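Local atomic coordinates of putative hexulose 6 phosphate synthase (Salmonella typhimurium, PDB entry 3F4W), a protein that is of unknown function but belongs to the HUMPS family of TIM-barrel proteins, with two chains in the assembly. Residues L3-D8 against D24-I29; E55-A60 against Y80-G85. All blocks are in the same frame, centred on the assembly; numbering follows the deposited sequence.

Both contacts lie in the buried wall of one parallel eight-stranded barrel, and each joins the two strands of its own beta-alpha-beta unit. Contact 1 pairs the first and second strands, contact 2 the third and fourth, and backbone bonds of Ile29 with Glu55 and Leu57 sew the two together, their centres about 13 Å apart. Their chemistry differs with position. Contact 1 catches the second strand as it begins, so one carboxylate and a carbonyl with two donors anchor the incoming loop, while apolar side chains and the stem of Gln4 fill the rest. Contact 2, nearer the centre of the chain, adds side-chain hydrogen bonds from a tyrosine and a threonine to acidic residues.

Contact 1 (L3-D8 against D24-I29); sequences LQLALD and DDVDII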
loop_
_atom_site.group_PDB
_atom_site.type_symbol
_atom_site.label_atom_id
_atom_site.label_comp_id
_atom_site.label_asym_id
_atom_site.label_seq_id
_atom_site.Cartn_x
_atom_site.Cartn_y
_atom_site.Cartn_z
ATOM N N LEU A 3 13.698 -14.742 12.641
ATOM C CA LEU A 3 13.996 -14.521 11.231
ATOM C C LEU A 3 12.711 -14.444 10.416
ATOM O O LEU A 3 11.964 -15.415 10.318
ATOM C CB LEU A 3 14.907 -15.619 10.678
ATOM C CG LEU A 3 15.155 -15.570 9.168
ATOM C CD1 LEU A 3 15.646 -14.191 8.740
ATOM C CD2 LEU A 3 16.141 -16.650 8.737
ATOM N N GLN A 4 12.456 -13.277 9.835
ATOM C CA GLN A 4 11.297 -13.087 8.973
ATOM C C GLN A 4 11.765 -13.079 7.521
ATOM O O GLN A 4 12.694 -12.354 7.168
ATOM C CB GLN A 4 10.592 -11.776 9.326
ATOM C CG GLN A 4 9.489 -11.364 8.371
ATOM C CD GLN A 4 8.663 -10.209 8.915
ATOM O OE1 GLN A 4 8.360 -10.163 10.107
ATOM N NE2 GLN A 4 8.293 -9.277 8.044
ATOM N N LEU A 5 11.131 -13.904 6.691
ATOM C CA LEU A 5 11.505 -14.033 5.284
ATOM C C LEU A 5 10.506 -13.350 4.351
ATOM O O LEU A 5 9.360 -13.782 4.229
ATOM C CB LEU A 5 11.629 -15.508 4.898
ATOM C CG LEU A 5 11.901 -15.794 3.420
ATOM C CD1 LEU A 5 13.302 -15.347 3.030
ATOM C CD2 LEU A 5 11.716 -17.268 3.125
ATOM N N ALA A 6 10.951 -12.294 3.678
ATOM C CA ALA A 6 10.091 -11.584 2.732
ATOM C C ALA A 6 10.008 -12.282 1.373
ATOM O O ALA A 6 11.006 -12.409 0.665
ATOM C CB ALA A 6 10.564 -10.138 2.560
ATOM N N LEU A 7 8.809 -12.737 1.019
ATOM C CA LEU A 7 8.545 -13.254 -0.317
ATOM C C LEU A 7 7.904 -12.155 -1.162
ATOM O O LEU A 7 6.696 -11.935 -1.099
ATOM C CB LEU A 7 7.626 -14.476 -0.256
ATOM C CG LEU A 7 8.086 -15.636 0.631
ATOM C CD1 LEU A 7 7.052 -16.746 0.622
ATOM C CD2 LEU A 7 9.437 -16.160 0.175
ATOM N N ASP A 8 8.716 -11.461 -1.950
ATOM C CA ASP A 8 8.240 -10.279 -2.663
ATOM C C ASP A 8 7.810 -10.544 -4.108
ATOM O O ASP A 8 6.675 -10.254 -4.487
ATOM C CB ASP A 8 9.294 -9.168 -2.618
ATOM C CG ASP A 8 9.350 -8.467 -1.265
ATOM O OD1 ASP A 8 8.380 -8.585 -0.486
ATOM O OD2 ASP A 8 10.366 -7.792 -0.981
ATOM N N ASP A 24 12.377 -24.508 7.667
ATOM C CA ASP A 24 12.815 -24.973 8.986
ATOM C C ASP A 24 13.701 -23.964 9.723
ATOM O O ASP A 24 13.837 -24.026 10.946
ATOM C CB ASP A 24 13.536 -26.324 8.878
ATOM C CG ASP A 24 12.578 -27.481 8.619
ATOM O OD1 ASP A 24 11.354 -27.291 8.767
ATOM O OD2 ASP A 24 13.050 -28.581 8.270
ATOM N N ASP A 25 14.310 -23.047 8.978
ATOM C CA ASP A 25 15.182 -22.032 9.568
ATOM C C ASP A 25 14.529 -20.651 9.648
ATOM O O ASP A 25 15.176 -19.676 10.036
ATOM C CB ASP A 25 16.489 -21.925 8.779
ATOM C CG ASP A 25 17.367 -23.145 8.945
ATOM O OD1 ASP A 25 17.123 -23.931 9.885
ATOM O OD2 ASP A 25 18.304 -23.312 8.139
ATOM N N VAL A 26 13.253 -20.578 9.283
ATOM C CA VAL A 26 12.515 -19.318 9.257
ATOM C C VAL A 26 11.439 -19.299 10.345
ATOM O O VAL A 26 10.793 -20.311 10.597
ATOM C CB VAL A 26 11.860 -19.106 7.873
ATOM C CG1 VAL A 26 10.902 -17.927 7.896
ATOM C CG2 VAL A 26 12.928 -18.917 6.803
ATOM N N ASP A 27 11.253 -18.149 10.987
ATOM C CA ASP A 27 10.250 -18.005 12.044
ATOM C C ASP A 27 8.960 -17.363 11.536
ATOM O O ASP A 27 7.864 -17.749 11.937
ATOM C CB ASP A 27 10.801 -17.162 13.193
ATOM C CG ASP A 27 12.014 -17.786 13.840
ATOM O OD1 ASP A 27 11.853 -18.826 14.520
ATOM O OD2 ASP A 27 13.125 -17.237 13.667
ATOM N N ILE A 28 9.097 -16.365 10.672
ATOM C CA ILE A 28 7.936 -15.668 10.127
ATOM C C ILE A 28 7.990 -15.635 8.608
ATOM O O ILE A 28 8.967 -15.173 8.026
ATOM C CB ILE A 28 7.859 -14.218 10.637
ATOM C CG1 ILE A 28 7.793 -14.188 12.167
ATOM C CG2 ILE A 28 6.655 -13.512 10.028
ATOM C CD1 ILE A 28 7.904 -12.792 12.762
ATOM N N ILE A 29 6.942 -16.136 7.967
ATOM C CA ILE A 29 6.850 -16.080 6.518
ATOM C C ILE A 29 6.115 -14.804 6.130
ATOM O O ILE A 29 4.969 -14.592 6.527
ATOM C CB ILE A 29 6.097 -17.300 5.954
ATOM C CG1 ILE A 29 6.728 -18.595 6.470
ATOM C CG2 ILE A 29 6.072 -17.256 4.430
ATOM C CD1 ILE A 29 6.056 -19.854 5.957
#
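With chi1 at -61°, Asp27 folds its carboxylate back beside its own backbone N, and this brings OD2 to the amide of Leu3. The bond from Leu3 N to Asp27 OD2 is 2.8 Å long and almost straight (175°), and it uses the anti lone pair of the oxygen. A short acidic side chain suits this place, just before the strand, because it stands in for a backbone acceptor. Leu3 O in turn takes two donors. The bonds from Ile28 N to Leu3 O (3.0 Å) and from Leu5 N to Ile28 O (2.8 Å) bracket Gln4 as a parallel bridge; Asp27 N is the extra donor on Leu3 O, at 2.9 Å and in the carbonyl plane. CD2 of Leu3 reaches Asp25 O (3.4 Å), and the leucine packs on Ile203 and Leu207 of helix 196-209. Gln4 and Ile28 share the face turned to the barrel interior, where CG2 of Ile28 lies 3.8 Å from OE1 of Gln4; the amide nitrogen of Gln4 is bonded to Glu30. On the helix-facing side, CB of Leu5 rests on CG1 of Val26 (3.9 Å), and CD1 of Leu7 meets CG2 of Ile29 (4.0 Å). Apolar side chains suit this face because helix 12-22 covers it, Met19 touching Leu5, Leu7 and Ile29. Strand 2-7, helix 12-22 and strand 28-31 thus form the opening beta-alpha-beta unit of a TIM barrel.

Contact 2 (E55-A60 against Y80-G85); sequences EVLADA and YVTVLG
Tyr80 opens the pairing with both its backbone and its phenol. Its N is bonded to Val56 O at 3.1 Å. Its O accepts from Ala58 N (2.9 Å). The hydroxyl donates to OE2 of Glu55, with 2.9 Å between OH and OE2. A tyrosine suits this place because its apolar ring can run along the sheet face from beside Leu57 and still carry a polar end to Glu55. The carboxylate stands almost perpendicular to the ring (89°), and OH meets OE2 from above the carboxylate plane. Lys2 forms a salt bridge with the same OE2, so the buried end of the tyrosine lies in a charged network. Leu57 crosses Tyr80 at about a right angle, but its CD2 comes unusually close to CB of Tyr80, and the modelled end of the leucine is doubtful. Val81 turns to the other face with Ala58, where CB of the alanine lies 4.3 Å from CG1 of Val81; a small and a beta-branched residue suit this side, which is covered by helices 42-50 and 66-75. Thr82 comes next. Its N is bonded to Ala58 O at 3.2 Å, and chi1 of 56° sets OG1 between its own N and carbonyl carbon, from where it donates to the anti lone pair of Asp59 OD1 (2.7 Å). OG1 also accepts from the backbone N of Lys61. In this unit of strand 55-62, helix 66-75 and strand 80-84, Asp59 and Lys61 are consistent with the superfamily's Asp-x-Lys signature, Thr82 being a second-shell partner. With OD1 held by Thr82 and OD2, close to Glu30, by Lys61, the carboxylate's rotation is fixed.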
loop_
_atom_site.group_PDB
_atom_site.type_symbol
_atom_site.label_atom_id
_atom_site.label_comp_id
_atom_site.label_asym_id
_atom_site.label_seq_id
_atom_site.Cartn_x
_atom_site.Cartn_y
_atom_site.Cartn_z
ATOM N N GLU A 55 4.351 -18.632 11.587
ATOM C CA GLU A 55 3.618 -17.372 11.598
ATOM C C GLU A 55 3.659 -16.734 10.213
ATOM O O GLU A 55 4.672 -16.798 9.519
ATOM C CB GLU A 55 4.176 -16.417 12.654
ATOM C CG GLU A 55 3.843 -16.822 14.081
ATOM C CD GLU A 55 4.349 -15.827 15.108
ATOM O OE1 GLU A 55 3.628 -15.579 16.100
ATOM O OE2 GLU A 55 5.464 -15.291 14.926
ATOM N N VAL A 56 2.549 -16.129 9.812
ATOM C CA VAL A 56 2.461 -15.512 8.497
ATOM C C VAL A 56 2.214 -14.019 8.648
ATOM O O VAL A 56 1.315 -13.600 9.377
ATOM C CB VAL A 56 1.349 -16.161 7.633
ATOM C CG1 VAL A 56 1.223 -15.453 6.293
ATOM C CG2 VAL A 56 1.633 -17.643 7.424
ATOM N N LEU A 57 3.041 -13.228 7.970
ATOM C CA LEU A 57 2.939 -11.773 7.967
ATOM C C LEU A 57 2.422 -11.311 6.604
ATOM O O LEU A 57 2.983 -11.670 5.574
ATOM C CB LEU A 57 4.329 -11.173 8.242
ATOM C CG LEU A 57 4.758 -9.692 8.157
ATOM C CD1 LEU A 57 4.057 -8.903 7.063
ATOM C CD2 LEU A 57 4.661 -8.968 9.506
ATOM N N ALA A 58 1.348 -10.525 6.596
ATOM C CA ALA A 58 0.849 -9.946 5.350
ATOM C C ALA A 58 1.360 -8.519 5.205
ATOM O O ALA A 58 0.944 -7.626 5.945
ATOM C CB ALA A 58 -0.678 -9.969 5.322
ATOM N N ASP A 59 2.270 -8.306 4.259
ATOM C CA ASP A 59 2.882 -6.998 4.075
ATOM C C ASP A 59 2.007 -6.093 3.214
ATOM O O ASP A 59 2.391 -5.702 2.109
ATOM C CB ASP A 59 4.268 -7.130 3.450
ATOM C CG ASP A 59 5.079 -5.859 3.567
ATOM O OD1 ASP A 59 4.753 -5.019 4.432
ATOM O OD2 ASP A 59 6.043 -5.700 2.793
ATOM N N ALA A 60 0.827 -5.768 3.730
ATOM C CA ALA A 60 -0.129 -4.946 2.996
ATOM C C ALA A 60 0.304 -3.483 2.899
ATOM O O ALA A 60 -0.113 -2.769 1.986
ATOM C CB ALA A 60 -1.504 -5.053 3.635
ATOM N N TYR A 80 0.273 -11.398 11.363
ATOM C CA TYR A 80 0.663 -9.993 11.404
ATOM C C TYR A 80 0.175 -9.286 10.143
ATOM O O TYR A 80 0.038 -9.906 9.090
ATOM C CB TYR A 80 2.187 -9.844 11.454
ATOM C CG TYR A 80 2.899 -10.564 12.580
ATOM C CD1 TYR A 80 3.238 -9.897 13.749
ATOM C CD2 TYR A 80 3.264 -11.900 12.460
ATOM C CE1 TYR A 80 3.901 -10.542 14.774
ATOM C CE2 TYR A 80 3.931 -12.557 13.484
ATOM C CZ TYR A 80 4.246 -11.869 14.641
ATOM O OH TYR A 80 4.909 -12.507 15.665
ATOM N N VAL A 81 -0.078 -7.987 10.254
ATOM C CA VAL A 81 -0.271 -7.144 9.077
ATOM C C VAL A 81 0.565 -5.888 9.254
ATOM O O VAL A 81 0.781 -5.441 10.378
ATOM C CB VAL A 81 -1.749 -6.749 8.865
ATOM C CG1 VAL A 81 -2.609 -7.993 8.661
ATOM C CG2 VAL A 81 -2.259 -5.918 10.030
ATOM N N THR A 82 1.047 -5.325 8.149
ATOM C CA THR A 82 1.806 -4.084 8.219
ATOM C C THR A 82 0.942 -2.886 7.851
ATOM O O THR A 82 0.119 -2.954 6.939
ATOM C CB THR A 82 3.060 -4.088 7.311
ATOM O OG1 THR A 82 2.678 -4.366 5.959
ATOM C CG2 THR A 82 4.070 -5.122 7.783
ATOM N N VAL A 83 1.135 -1.803 8.593
ATOM C CA VAL A 83 0.531 -0.514 8.299
ATOM C C VAL A 83 1.674 0.496 8.221
ATOM O O VAL A 83 2.681 0.348 8.910
ATOM C CB VAL A 83 -0.471 -0.096 9.399
ATOM C CG1 VAL A 83 0.250 0.104 10.729
ATOM C CG2 VAL A 83 -1.204 1.169 9.007
ATOM N N LEU A 84 1.532 1.506 7.372
ATOM C CA LEU A 84 2.587 2.497 7.183
ATOM C C LEU A 84 2.630 3.509 8.321
ATOM O O LEU A 84 1.611 4.093 8.678
ATOM C CB LEU A 84 2.389 3.233 5.857
ATOM C CG LEU A 84 3.130 2.777 4.595
ATOM C CD1 LEU A 84 3.806 1.432 4.763
ATOM C CD2 LEU A 84 2.172 2.783 3.404
ATOM N N GLY A 85 3.820 3.723 8.874
ATOM C CA GLY A 85 4.005 4.719 9.914
ATOM C C GLY A 85 3.691 6.125 9.431
ATOM O O GLY A 85 3.381 7.007 10.231
#